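Local atomic coordinates of endo-beta-mannanase (Opitutaceae bacterium TAV5, PDB entry 7BOB), a protein that probably cleaves single mannose units from the chain ends of beta-1,4-linked mannans and manno-oligosaccharides, as an exo-acting family 5 glycoside hydrolase working as a homotrimer. Residues A[384-396]-A[404-417]. Residues are numbered along the deposited sequence; the frame is centred on the assembly and turned at random.
Sequences TVHLYWPRHYYHR and NEPRETSRRLILAH
Tyr393 sets its ring obliquely against Pro406 and Thr409 in the first turn of helix 406-422, with CE1 3.7 Å from Pro406 CB and CE2 meeting Thr409 CG2. Its CG stands anti to the backbone N (chi1 -171°), which brings the ring back to the helix although the bond to CB leaves it. One face of the ring holds Trp389; over the centre of the other sits a water that donates to Tyr393 O (2.7 Å) and also hydrogen-bonds Thr409 OG1. Pro406 also meets the next two residues, its CG 3.6 Å from Tyr394 CD1 and its CD at the edge of the His395 imidazole, while Glu405 CG lies over a face of that imidazole in a CH-pi contact, 4.2 Å from the centroid. On the strand, Leu387 faces the helix further along: CB meets Leu413 CD2 at 3.9 Å, CD2 meets Ala416 CB, and CD1 rests on His417 CB.

One direct hydrogen bond joins the segments, from Asn404 ND2 to His392 O (3.2 Å, N-H...O angle 150°); the same nitrogen also bonds Phe451 O. Beyond this shell, Tyr393 OH bonds Val200 O and Tyr394 OH bonds Gln199 O, tying both rings to the short helix 198-201 of the (beta/alpha)8-barrel domain.

Strand 385-389 and helical residues 406-417 run antiparallel (175°), as expected of a beta-alpha-beta crossover. Aliphatic contacts seat the helix on the strand, whereas aromatic rings, one amide and a water hold its first turn and the residues just before it. The cost is His395 ND1, buried against carbon (Pro406 CD, 3.4 Å) with no hydrogen-bond partner in the model.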
ATOM      1  N   THR A 384     -14.648  33.530  16.889  1.00 64.67           N
ATOM      2  CA  THR A 384     -15.980  33.180  17.358  1.00 61.83           C
ATOM      3  C   THR A 384     -16.202  31.669  17.481  1.00 63.29           C
ATOM      4  O   THR A 384     -17.318  31.253  17.819  1.00 66.11           O
ATOM      5  CB  THR A 384     -17.018  33.798  16.413  1.00 63.76           C
ATOM      6  OG1 THR A 384     -16.862  33.237  15.109  1.00 67.04           O
ATOM      7  CG2 THR A 384     -16.806  35.317  16.302  1.00 65.34           C
ATOM      8  N   VAL A 385     -15.176  30.846  17.221  1.00 60.65           N
ATOM      9  CA  VAL A 385     -15.242  29.385  17.304  1.00 59.11           C
ATOM     10  C   VAL A 385     -13.840  28.800  17.119  1.00 60.15           C
ATOM     11  O   VAL A 385     -13.019  29.347  16.366  1.00 57.53           O
ATOM     12  CB  VAL A 385     -16.229  28.816  16.266  1.00 60.65           C
ATOM     13  CG1 VAL A 385     -15.610  28.759  14.858  1.00 55.15           C
ATOM     14  CG2 VAL A 385     -16.724  27.476  16.704  1.00 64.40           C
ATOM     15  N   HIS A 386     -13.545  27.699  17.813  1.00 56.66           N
ATOM     16  CA  HIS A 386     -12.215  27.087  17.806  1.00 56.23           C
ATOM     17  C   HIS A 386     -12.295  25.614  17.400  1.00 54.00           C
ATOM     18  O   HIS A 386     -13.094  24.854  17.954  1.00 54.29           O
ATOM     19  CB  HIS A 386     -11.550  27.205  19.185  1.00 54.16           C
ATOM     20  CG  HIS A 386     -11.080  28.591  19.519  1.00 59.54           C
ATOM     21  ND1 HIS A 386     -11.946  29.616  19.831  1.00 59.91           N
ATOM     22  CD2 HIS A 386      -9.831  29.117  19.592  1.00 55.53           C
ATOM     23  CE1 HIS A 386     -11.251  30.713  20.079  1.00 58.88           C
ATOM     24  NE2 HIS A 386      -9.968  30.435  19.945  1.00 55.05           N
ATOM     25  N   LEU A 387     -11.464  25.214  16.440  1.00 50.80           N
ATOM     26  CA  LEU A 387     -11.346  23.810  16.067  1.00 51.14           C
ATOM     27  C   LEU A 387     -10.403  23.096  17.032  1.00 51.64           C
ATOM     28  O   LEU A 387      -9.371  23.645  17.430  1.00 46.16           O
ATOM     29  CB  LEU A 387     -10.828  23.693  14.637  1.00 51.40           C
ATOM     30  CG  LEU A 387     -11.671  24.362  13.554  1.00 48.48           C
ATOM     31  CD1 LEU A 387     -10.879  24.424  12.246  1.00 50.46           C
ATOM     32  CD2 LEU A 387     -12.971  23.595  13.370  1.00 51.84           C
ATOM     33  N   TYR A 388     -10.764  21.871  17.414  1.00 48.23           N
ATOM     34  CA  TYR A 388     -10.029  21.125  18.435  1.00 45.56           C
ATOM     35  C   TYR A 388      -8.838  20.401  17.801  1.00 48.18           C
ATOM     36  O   TYR A 388      -9.022  19.552  16.923  1.00 47.84           O
ATOM     37  CB  TYR A 388     -10.964  20.137  19.134  1.00 46.55           C
ATOM     38  CG  TYR A 388     -10.342  19.390  20.292  1.00 49.50           C
ATOM     39  CD1 TYR A 388      -9.902  18.076  20.137  1.00 50.77           C
ATOM     40  CD2 TYR A 388     -10.192  19.986  21.535  1.00 48.40           C
ATOM     41  CE1 TYR A 388      -9.330  17.379  21.186  1.00 48.26           C
ATOM     42  CE2 TYR A 388      -9.634  19.291  22.598  1.00 48.73           C
ATOM     43  CZ  TYR A 388      -9.203  17.990  22.410  1.00 48.99           C
ATOM     44  OH  TYR A 388      -8.640  17.283  23.442  1.00 51.15           O
ATOM     45  N   TRP A 389      -7.614  20.765  18.232  1.00 46.75           N
ATOM     46  CA  TRP A 389      -6.386  20.057  17.867  1.00 44.93           C
ATOM     47  C   TRP A 389      -6.138  18.969  18.906  1.00 48.18           C
ATOM     48  O   TRP A 389      -5.976  19.289  20.090  1.00 50.02           O
ATOM     49  CB  TRP A 389      -5.211  21.033  17.804  1.00 44.19           C
ATOM     50  CG  TRP A 389      -3.853  20.465  17.400  1.00 46.71           C
ATOM     51  CD1 TRP A 389      -3.011  19.723  18.182  1.00 43.37           C
ATOM     52  CD2 TRP A 389      -3.186  20.616  16.134  1.00 43.60           C
ATOM     53  NE1 TRP A 389      -1.878  19.418  17.495  1.00 48.30           N
ATOM     54  CE2 TRP A 389      -1.945  19.956  16.240  1.00 44.47           C
ATOM     55  CE3 TRP A 389      -3.507  21.260  14.934  1.00 44.45           C
ATOM     56  CZ2 TRP A 389      -1.030  19.883  15.178  1.00 44.30           C
ATOM     57  CZ3 TRP A 389      -2.584  21.198  13.878  1.00 43.78           C
ATOM     58  CH2 TRP A 389      -1.369  20.507  14.011  1.00 45.32           C
ATOM     59  N   PRO A 390      -6.163  17.687  18.539  1.00 49.06           N
ATOM     60  CA  PRO A 390      -6.158  16.627  19.564  1.00 50.34           C
ATOM     61  C   PRO A 390      -4.829  16.548  20.313  1.00 53.13           C
ATOM     62  O   PRO A 390      -3.773  16.916  19.791  1.00 53.36           O
ATOM     63  CB  PRO A 390      -6.418  15.345  18.755  1.00 50.72           C
ATOM     64  CG  PRO A 390      -5.984  15.672  17.350  1.00 50.69           C
ATOM     65  CD  PRO A 390      -6.277  17.155  17.170  1.00 48.98           C
ATOM     66  N   ARG A 391      -4.890  16.025  21.549  1.00 53.39           N
ATOM     67  CA  ARG A 391      -3.684  15.936  22.378  1.00 51.16           C
ATOM     68  C   ARG A 391      -2.587  15.098  21.716  1.00 50.18           C
ATOM     69  O   ARG A 391      -1.406  15.422  21.824  1.00 52.19           O
ATOM     70  CB  ARG A 391      -4.017  15.373  23.762  1.00 52.69           C
ATOM     71  CG  ARG A 391      -2.783  14.953  24.576  1.00 52.94           C
ATOM     72  CD  ARG A 391      -3.135  14.473  25.981  1.00 54.25           C
ATOM     73  NE  ARG A 391      -3.657  15.563  26.793  1.00 57.71           N
ATOM     74  CZ  ARG A 391      -2.892  16.399  27.494  1.00 65.09           C
ATOM     75  NH1 ARG A 391      -1.569  16.252  27.500  1.00 61.21           N
ATOM     76  NH2 ARG A 391      -3.450  17.379  28.196  1.00 62.37           N
ATOM     77  N   HIS A 392      -2.942  14.008  21.053  1.00 54.69           N
ATOM     78  CA  HIS A 392      -1.963  13.191  20.342  1.00 49.36           C
ATOM     79  C   HIS A 392      -2.288  13.286  18.861  1.00 47.37           C
ATOM     80  O   HIS A 392      -3.286  12.724  18.391  1.00 46.57           O
ATOM     81  CB  HIS A 392      -1.976  11.742  20.826  1.00 53.88           C
ATOM     82  CG  HIS A 392      -1.955  11.608  22.318  1.00 57.83           C
ATOM     83  ND1 HIS A 392      -0.785  11.639  23.051  1.00 55.77           N
ATOM     84  CD2 HIS A 392      -2.961  11.458  23.217  1.00 56.32           C
ATOM     85  CE1 HIS A 392      -1.071  11.504  24.334  1.00 58.14           C
ATOM     86  NE2 HIS A 392      -2.383  11.398  24.463  1.00 57.92           N
ATOM     87  N   TYR A 393      -1.456  14.014  18.138  1.00 41.70           N
ATOM     88  CA  TYR A 393      -1.692  14.368  16.750  1.00 44.33           C
ATOM     89  C   TYR A 393      -0.910  13.489  15.780  1.00 45.46           C
ATOM     90  O   TYR A 393      -1.434  13.126  14.720  1.00 47.18           O
ATOM     91  CB  TYR A 393      -1.343  15.850  16.548  1.00 39.85           C
ATOM     92  CG  TYR A 393      -1.733  16.430  15.202  1.00 42.76           C
ATOM     93  CD1 TYR A 393      -0.901  16.288  14.083  1.00 46.16           C
ATOM     94  CD2 TYR A 393      -2.918  17.147  15.052  1.00 44.54           C
ATOM     95  CE1 TYR A 393      -1.258  16.844  12.849  1.00 44.76           C
ATOM     96  CE2 TYR A 393      -3.288  17.701  13.832  1.00 39.38           C
ATOM     97  CZ  TYR A 393      -2.469  17.544  12.737  1.00 44.33           C
ATOM     98  OH  TYR A 393      -2.869  18.090  11.529  1.00 43.07           O
ATOM     99  N   TYR A 394       0.317  13.108  16.125  1.00 48.75           N
ATOM    100  CA  TYR A 394       1.178  12.355  15.227  1.00 46.49           C
ATOM    101  C   TYR A 394       1.203  10.904  15.666  1.00 45.89           C
ATOM    102  O   TYR A 394       1.267  10.609  16.863  1.00 46.58           O
ATOM    103  CB  TYR A 394       2.597  12.946  15.209  1.00 46.38           C
ATOM    104  CG  TYR A 394       2.605  14.410  14.809  1.00 45.78           C
ATOM    105  CD1 TYR A 394       2.695  14.783  13.467  1.00 46.67           C
ATOM    106  CD2 TYR A 394       2.512  15.419  15.765  1.00 47.56           C
ATOM    107  CE1 TYR A 394       2.693  16.117  13.085  1.00 41.98           C
ATOM    108  CE2 TYR A 394       2.507  16.770  15.394  1.00 46.16           C
ATOM    109  CZ  TYR A 394       2.596  17.105  14.058  1.00 46.76           C
ATOM    110  OH  TYR A 394       2.572  18.421  13.677  1.00 42.62           O
ATOM    111  N   HIS A 395       1.161   9.998  14.694  1.00 45.30           N
ATOM    112  CA  HIS A 395       0.956   8.585  14.994  1.00 48.62           C
ATOM    113  C   HIS A 395       2.240   7.761  15.056  1.00 48.85           C
ATOM    114  O   HIS A 395       2.273   6.766  15.782  1.00 48.64           O
ATOM    115  CB  HIS A 395       0.014   7.957  13.959  1.00 47.54           C
ATOM    116  CG  HIS A 395       0.522   8.045  12.550  1.00 51.52           C
ATOM    117  ND1 HIS A 395       0.689   9.250  11.894  1.00 48.80           N
ATOM    118  CD2 HIS A 395       0.912   7.084  11.677  1.00 50.59           C
ATOM    119  CE1 HIS A 395       1.135   9.023  10.671  1.00 47.91           C
ATOM    120  NE2 HIS A 395       1.299   7.721  10.522  1.00 49.94           N
ATOM    121  N   ARG A 396       3.299   8.119  14.323  1.00 49.62           N
ATOM    122  CA  ARG A 396       4.455   7.220  14.246  1.00 49.23           C
ATOM    123  C   ARG A 396       5.082   7.045  15.624  1.00 48.41           C
ATOM    124  O   ARG A 396       5.445   8.025  16.276  1.00 52.36           O
ATOM    125  CB  ARG A 396       5.474   7.748  13.241  1.00 47.44           C
ATOM    126  CG  ARG A 396       4.941   7.734  11.827  1.00 45.05           C
ATOM    127  CD  ARG A 396       5.834   8.532  10.903  1.00 47.75           C
ATOM    128  NE  ARG A 396       7.163   7.928  10.775  1.00 46.79           N
ATOM    129  CZ  ARG A 396       8.180   8.495  10.125  1.00 51.75           C
ATOM    130  NH1 ARG A 396       8.016   9.674   9.529  1.00 49.57           N
ATOM    131  NH2 ARG A 396       9.366   7.894  10.064  1.00 51.03           N
ATOM    132  N   ASN A 404      -5.205   9.131  15.888  1.00 48.63           N
ATOM    133  CA  ASN A 404      -5.146  10.292  15.004  1.00 49.32           C
ATOM    134  C   ASN A 404      -3.927  10.229  14.081  1.00 48.42           C
ATOM    135  O   ASN A 404      -2.837   9.818  14.483  1.00 51.05           O
ATOM    136  CB  ASN A 404      -5.132  11.582  15.825  1.00 46.55           C
ATOM    137  CG  ASN A 404      -6.438  11.796  16.582  1.00 53.42           C
ATOM    138  OD1 ASN A 404      -7.528  11.772  15.995  1.00 51.97           O
ATOM    139  ND2 ASN A 404      -6.336  11.982  17.892  1.00 50.49           N
ATOM    140  N   GLU A 405      -4.128  10.629  12.823  1.00 46.79           N
ATOM    141  CA  GLU A 405      -3.076  10.685  11.816  1.00 48.58           C
ATOM    142  C   GLU A 405      -3.152  12.037  11.117  1.00 49.06           C
ATOM    143  O   GLU A 405      -4.250  12.462  10.709  1.00 48.32           O
ATOM    144  CB  GLU A 405      -3.205   9.559  10.793  1.00 48.02           C
ATOM    145  CG  GLU A 405      -3.235   8.231  11.446  1.00 51.36           C
ATOM    146  CD  GLU A 405      -3.111   7.097  10.463  1.00 54.42           C
ATOM    147  OE1 GLU A 405      -2.938   7.359   9.249  1.00 54.24           O
ATOM    148  OE2 GLU A 405      -3.191   5.938  10.923  1.00 55.49           O
ATOM    149  N   PRO A 406      -2.016  12.726  10.945  1.00 47.71           N
ATOM    150  CA  PRO A 406      -2.058  14.103  10.404  1.00 46.97           C
ATOM    151  C   PRO A 406      -2.854  14.262   9.122  1.00 43.40           C
ATOM    152  O   PRO A 406      -3.608  15.220   9.012  1.00 45.57           O
ATOM    153  CB  PRO A 406      -0.566  14.440  10.187  1.00 43.56           C
ATOM    154  CG  PRO A 406       0.154  13.644  11.248  1.00 44.48           C
ATOM    155  CD  PRO A 406      -0.697  12.373  11.499  1.00 44.45           C
ATOM    156  N   ARG A 407      -2.673  13.391   8.125  1.00 47.53           N
ATOM    157  CA  ARG A 407      -3.392  13.589   6.872  1.00 49.27           C
ATOM    158  C   ARG A 407      -4.902  13.506   7.084  1.00 50.85           C
ATOM    159  O   ARG A 407      -5.668  14.286   6.501  1.00 48.97           O
ATOM    160  CB  ARG A 407      -2.949  12.562   5.839  1.00 48.41           C
ATOM    161  CG  ARG A 407      -3.367  12.948   4.449  1.00 51.11           C
ATOM    162  CD  ARG A 407      -2.886  11.928   3.415  1.00 50.09           C
ATOM    163  NE  ARG A 407      -3.510  12.183   2.121  1.00 49.69           N
ATOM    164  CZ  ARG A 407      -3.178  13.179   1.299  1.00 62.29           C
ATOM    165  NH1 ARG A 407      -2.199  14.051   1.601  1.00 60.09           N
ATOM    166  NH2 ARG A 407      -3.841  13.312   0.156  1.00 67.17           N
ATOM    167  N   GLU A 408      -5.341  12.578   7.933  1.00 50.79           N
ATOM    168  CA  GLU A 408      -6.765  12.419   8.206  1.00 51.68           C
ATOM    169  C   GLU A 408      -7.299  13.582   9.026  1.00 52.95           C
ATOM    170  O   GLU A 408      -8.369  14.135   8.722  1.00 45.47           O
ATOM    171  CB  GLU A 408      -7.012  11.110   8.948  1.00 49.19           C
ATOM    172  CG  GLU A 408      -6.916   9.868   8.059  1.00 57.80           C
ATOM    173  CD  GLU A 408      -7.933   9.882   6.922  1.00 64.67           C
ATOM    174  OE1 GLU A 408      -8.989  10.566   7.039  1.00 65.34           O
ATOM    175  OE2 GLU A 408      -7.678   9.198   5.908  1.00 71.76           O
ATOM    176  N   THR A 409      -6.587  13.943  10.099  1.00 49.14           N
ATOM    177  CA  THR A 409      -7.054  15.042  10.931  1.00 46.69           C
ATOM    178  C   THR A 409      -7.086  16.330  10.132  1.00 47.91           C
ATOM    179  O   THR A 409      -8.079  17.072  10.166  1.00 47.13           O
ATOM    180  CB  THR A 409      -6.155  15.187  12.149  1.00 47.84           C
ATOM    181  OG1 THR A 409      -6.155  13.955  12.877  1.00 47.42           O
ATOM    182  CG2 THR A 409      -6.609  16.363  13.062  1.00 46.50           C
ATOM    183  N   SER A 410      -6.026  16.585   9.363  1.00 44.86           N
ATOM    184  CA  SER A 410      -5.901  17.876   8.700  1.00 46.94           C
ATOM    185  C   SER A 410      -6.905  18.030   7.566  1.00 46.47           C
ATOM    186  O   SER A 410      -7.333  19.151   7.283  1.00 47.76           O
ATOM    187  CB  SER A 410      -4.477  18.075   8.186  1.00 44.88           C
ATOM    188  OG  SER A 410      -4.212  17.257   7.065  1.00 44.79           O
ATOM    189  N   ARG A 411      -7.283  16.936   6.899  1.00 45.21           N
ATOM    190  CA  ARG A 411      -8.360  17.019   5.913  1.00 46.07           C
ATOM    191  C   ARG A 411      -9.641  17.535   6.550  1.00 46.66           C
ATOM    192  O   ARG A 411     -10.350  18.359   5.960  1.00 43.95           O
ATOM    193  CB  ARG A 411      -8.633  15.648   5.286  1.00 51.08           C
ATOM    194  CG  ARG A 411      -8.194  15.502   3.843  1.00 56.72           C
ATOM    195  CD  ARG A 411      -7.947  14.004   3.474  1.00 52.99           C
ATOM    196  NE  ARG A 411      -9.053  13.141   3.877  1.00 55.12           N
ATOM    197  CZ  ARG A 411     -10.159  12.977   3.151  1.00 62.68           C
ATOM    198  NH1 ARG A 411     -10.268  13.638   1.989  1.00 59.38           N
ATOM    199  NH2 ARG A 411     -11.148  12.170   3.581  1.00 50.97           N
ATOM    200  N   ARG A 412      -9.956  17.045   7.752  1.00 46.55           N
ATOM    201  CA  ARG A 412     -11.192  17.451   8.423  1.00 46.67           C
ATOM    202  C   ARG A 412     -11.087  18.875   8.940  1.00 48.50           C
ATOM    203  O   ARG A 412     -12.074  19.627   8.922  1.00 45.54           O
ATOM    204  CB  ARG A 412     -11.503  16.507   9.578  1.00 48.36           C
ATOM    205  CG  ARG A 412     -11.751  15.060   9.173  1.00 46.89           C
ATOM    206  CD  ARG A 412     -11.628  14.131  10.386  1.00 51.78           C
ATOM    207  NE  ARG A 412     -12.369  12.884  10.204  1.00 53.46           N
ATOM    208  CZ  ARG A 412     -11.845  11.805   9.626  1.00 60.62           C
ATOM    209  NH1 ARG A 412     -10.578  11.840   9.186  1.00 56.14           N
ATOM    210  NH2 ARG A 412     -12.577  10.692   9.486  1.00 51.37           N
ATOM    211  N   LEU A 413      -9.898  19.256   9.411  1.00 43.59           N
ATOM    212  CA  LEU A 413      -9.729  20.594   9.933  1.00 44.57           C
ATOM    213  C   LEU A 413      -9.786  21.612   8.802  1.00 46.45           C
ATOM    214  O   LEU A 413     -10.411  22.669   8.944  1.00 48.65           O
ATOM    215  CB  LEU A 413      -8.413  20.681  10.707  1.00 48.57           C
ATOM    216  CG  LEU A 413      -8.343  19.953  12.055  1.00 45.74           C
ATOM    217  CD1 LEU A 413      -6.950  20.077  12.649  1.00 43.51           C
ATOM    218  CD2 LEU A 413      -9.368  20.498  13.019  1.00 48.97           C
ATOM    219  N   ILE A 414      -9.187  21.282   7.651  1.00 44.55           N
ATOM    220  CA  ILE A 414      -9.142  22.223   6.534  1.00 41.75           C
ATOM    221  C   ILE A 414     -10.554  22.567   6.075  1.00 45.39           C
ATOM    222  O   ILE A 414     -10.901  23.740   5.881  1.00 46.43           O
ATOM    223  CB  ILE A 414      -8.299  21.650   5.385  1.00 42.71           C
ATOM    224  CG1 ILE A 414      -6.807  21.794   5.710  1.00 44.94           C
ATOM    225  CG2 ILE A 414      -8.663  22.324   4.065  1.00 40.83           C
ATOM    226  CD1 ILE A 414      -5.882  21.009   4.780  1.00 39.57           C
ATOM    227  N   LEU A 415     -11.396  21.544   5.929  1.00 41.08           N
ATOM    228  CA  LEU A 415     -12.740  21.732   5.398  1.00 43.57           C
ATOM    229  C   LEU A 415     -13.632  22.427   6.409  1.00 44.65           C
ATOM    230  O   LEU A 415     -14.391  23.338   6.056  1.00 49.91           O
ATOM    231  CB  LEU A 415     -13.349  20.380   5.005  1.00 43.94           C
ATOM    232  CG  LEU A 415     -14.746  20.520   4.412  1.00 42.33           C
ATOM    233  CD1 LEU A 415     -14.679  21.155   3.035  1.00 42.81           C
ATOM    234  CD2 LEU A 415     -15.433  19.177   4.348  1.00 44.50           C
ATOM    235  N   ALA A 416     -13.586  21.988   7.669  1.00 45.14           N
ATOM    236  CA  ALA A 416     -14.364  22.673   8.694  1.00 44.05           C
ATOM    237  C   ALA A 416     -13.957  24.140   8.779  1.00 47.95           C
ATOM    238  O   ALA A 416     -14.816  25.023   8.856  1.00 48.45           O
ATOM    239  CB  ALA A 416     -14.190  21.984  10.043  1.00 44.71           C
ATOM    240  N   HIS A 417     -12.645  24.412   8.726  1.00 45.70           N
ATOM    241  CA  HIS A 417     -12.142  25.780   8.786  1.00 46.71           C
ATOM    242  C   HIS A 417     -12.697  26.617   7.644  1.00 48.39           C
ATOM    243  O   HIS A 417     -13.135  27.754   7.852  1.00 51.09           O
ATOM    244  CB  HIS A 417     -10.614  25.768   8.743  1.00 45.42           C
ATOM    245  CG  HIS A 417      -9.994  27.128   8.704  1.00 48.00           C
ATOM    246  ND1 HIS A 417      -9.497  27.688   7.545  1.00 47.92           N
ATOM    247  CD2 HIS A 417      -9.764  28.033   9.687  1.00 46.53           C
ATOM    248  CE1 HIS A 417      -8.988  28.875   7.813  1.00 51.65           C
ATOM    249  NE2 HIS A 417      -9.145  29.112   9.105  1.00 53.90           N
TER
HETATM  250  O   HOH W   1      -3.472  14.380  13.540  1.00 47.22           O